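Local coordinates for protein RNA-dependent RNA polymerase (Farallon virus, PDB 6DX5) that carries a viral OTU-type cysteine protease (deubiquitinase) domain, the part crystallised here, within a large protein that probably acts as an RNA-directed RNA polymerase, at residues A[18-22]-A[23-27]. Sequence-based numbering, arbitrary orientation.
Sequences VKIAI and PDFFE
Ala21 O and Ile22 O, two successive carbonyls, take up the amides of the next turn, a worked example of a short link between strands whose bend is held by its own backbone bonds. Asp24 N donates to Ala21 O at 3.2 Å, sitting above the carbonyl plane, with an N-H...O angle of 144°. Ile22 O accepts twice: Phe25 N reaches it at 3.0 Å on a straighter line (164°), also from above the plane, while Phe26 N, likewise 3.0 Å away, comes in almost on the extension of the C=O bond. Pro23 has no hydrogen to give. Side chains flank these bonds. The Phe25 ring turns an edge to Ala21 O, and its CD2 meets Ile20 CG2 at 3.4 Å; with chi1 of -69° this methyl lies anti to the backbone N, which carries it to the ring. Buried Ile22 packs CG2 against Phe26 CD2 at 4.0 Å, and both side chains also touch Trp143 and Leu178. Backbone bonds from Ile20 to Val151 and from Phe25 to Ile181 tie the turn to other parts of the same chain. Three amides gathered on two oxygens imply a bend held from within, delivering the chain into edge strand 26-29 of the OTU fold.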
loop_
_atom_site.group_PDB
_atom_site.type_symbol
_atom_site.label_atom_id
_atom_site.label_comp_id
_atom_site.label_asym_id
_atom_site.label_seq_id
_atom_site.Cartn_x
_atom_site.Cartn_y
_atom_site.Cartn_z
ATOM N N VAL A 18 10.124 4.619 11.232
ATOM C CA VAL A 18 10.267 4.993 12.622
ATOM C C VAL A 18 9.414 4.056 13.477
ATOM O O VAL A 18 8.254 3.764 13.155
ATOM C CB VAL A 18 9.880 6.473 12.818
ATOM C CG1 VAL A 18 8.357 6.752 12.490
ATOM C CG2 VAL A 18 10.248 6.932 14.231
ATOM N N LYS A 19 9.997 3.550 14.559
ATOM C CA LYS A 19 9.350 2.540 15.377
ATOM C C LYS A 19 9.191 3.091 16.782
ATOM O O LYS A 19 10.167 3.485 17.430
ATOM C CB LYS A 19 10.118 1.217 15.346
ATOM C CG LYS A 19 10.093 0.615 13.909
ATOM C CD LYS A 19 9.819 -0.883 13.862
ATOM C CE LYS A 19 10.964 -1.659 14.511
ATOM N NZ LYS A 19 10.742 -3.129 14.561
ATOM N N ILE A 20 7.949 3.138 17.231
ATOM C CA ILE A 20 7.556 3.796 18.460
ATOM C C ILE A 20 6.533 2.900 19.157
ATOM O O ILE A 20 6.011 1.939 18.581
ATOM C CB ILE A 20 6.989 5.198 18.141
ATOM C CG1 ILE A 20 8.093 6.117 17.645
ATOM C CG2 ILE A 20 6.473 5.856 19.323
ATOM C CD1 ILE A 20 7.536 7.446 17.122
ATOM N N ALA A 21 6.318 3.178 20.444
ATOM C CA ALA A 21 5.117 2.786 21.153
ATOM C C ALA A 21 4.133 3.962 21.121
ATOM O O ALA A 21 4.428 5.031 21.673
ATOM C CB ALA A 21 5.470 2.419 22.591
ATOM N N ILE A 22 2.953 3.757 20.533
ATOM C CA ILE A 22 1.915 4.807 20.455
ATOM C C ILE A 22 1.538 5.383 21.827
ATOM O O ILE A 22 1.459 6.616 21.944
ATOM C CB ILE A 22 0.655 4.319 19.717
ATOM C CG1 ILE A 22 0.937 4.119 18.221
ATOM C CG2 ILE A 22 -0.502 5.316 19.860
ATOM C CD1 ILE A 22 1.692 5.260 17.595
ATOM N N PRO A 23 1.318 4.592 22.893
ATOM C CA PRO A 23 0.859 5.213 24.156
ATOM C C PRO A 23 1.887 6.135 24.809
ATOM O O PRO A 23 1.506 6.935 25.667
ATOM C CB PRO A 23 0.537 4.003 25.052
ATOM C CG PRO A 23 0.298 2.864 24.084
ATOM C CD PRO A 23 1.353 3.118 23.034
ATOM N N ASP A 24 3.162 6.081 24.415
ATOM C CA ASP A 24 4.157 7.029 24.924
ATOM C C ASP A 24 4.026 8.445 24.354
ATOM O O ASP A 24 4.642 9.359 24.909
ATOM C CB ASP A 24 5.595 6.553 24.636
ATOM C CG ASP A 24 5.958 5.191 25.289
ATOM O OD1 ASP A 24 6.827 4.501 24.707
ATOM O OD2 ASP A 24 5.417 4.815 26.365
ATOM N N PHE A 25 3.293 8.639 23.246
ATOM C CA PHE A 25 3.144 9.941 22.590
ATOM C C PHE A 25 1.700 10.370 22.379
ATOM O O PHE A 25 1.456 11.569 22.228
ATOM C CB PHE A 25 3.869 9.946 21.216
ATOM C CG PHE A 25 5.360 9.738 21.335
ATOM C CD1 PHE A 25 6.208 10.824 21.485
ATOM C CD2 PHE A 25 5.905 8.455 21.388
ATOM C CE1 PHE A 25 7.585 10.638 21.671
ATOM C CE2 PHE A 25 7.295 8.253 21.571
ATOM C CZ PHE A 25 8.131 9.344 21.712
ATOM N N PHE A 26 0.733 9.449 22.374
ATOM C CA PHE A 26 -0.640 9.768 22.029
ATOM C C PHE A 26 -1.609 9.188 23.044
ATOM O O PHE A 26 -1.379 8.125 23.632
ATOM C CB PHE A 26 -1.061 9.201 20.685
ATOM C CG PHE A 26 -0.248 9.673 19.518
ATOM C CD1 PHE A 26 -0.630 10.813 18.808
ATOM C CD2 PHE A 26 0.860 8.947 19.079
ATOM C CE1 PHE A 26 0.103 11.249 17.705
ATOM C CE2 PHE A 26 1.591 9.375 17.948
ATOM C CZ PHE A 26 1.206 10.540 17.275
ATOM N N GLU A 27 -2.724 9.871 23.206
ATOM C CA GLU A 27 -3.888 9.250 23.800
ATOM C C GLU A 27 -4.749 8.764 22.634
ATOM O O GLU A 27 -4.808 9.401 21.591
ATOM C CB GLU A 27 -4.615 10.228 24.733
ATOM C CG GLU A 27 -5.817 10.861 24.163
ATOM C CD GLU A 27 -6.642 11.644 25.183
ATOM O OE1 GLU A 27 -6.295 12.789 25.490
ATOM O OE2 GLU A 27 -7.631 11.100 25.677
#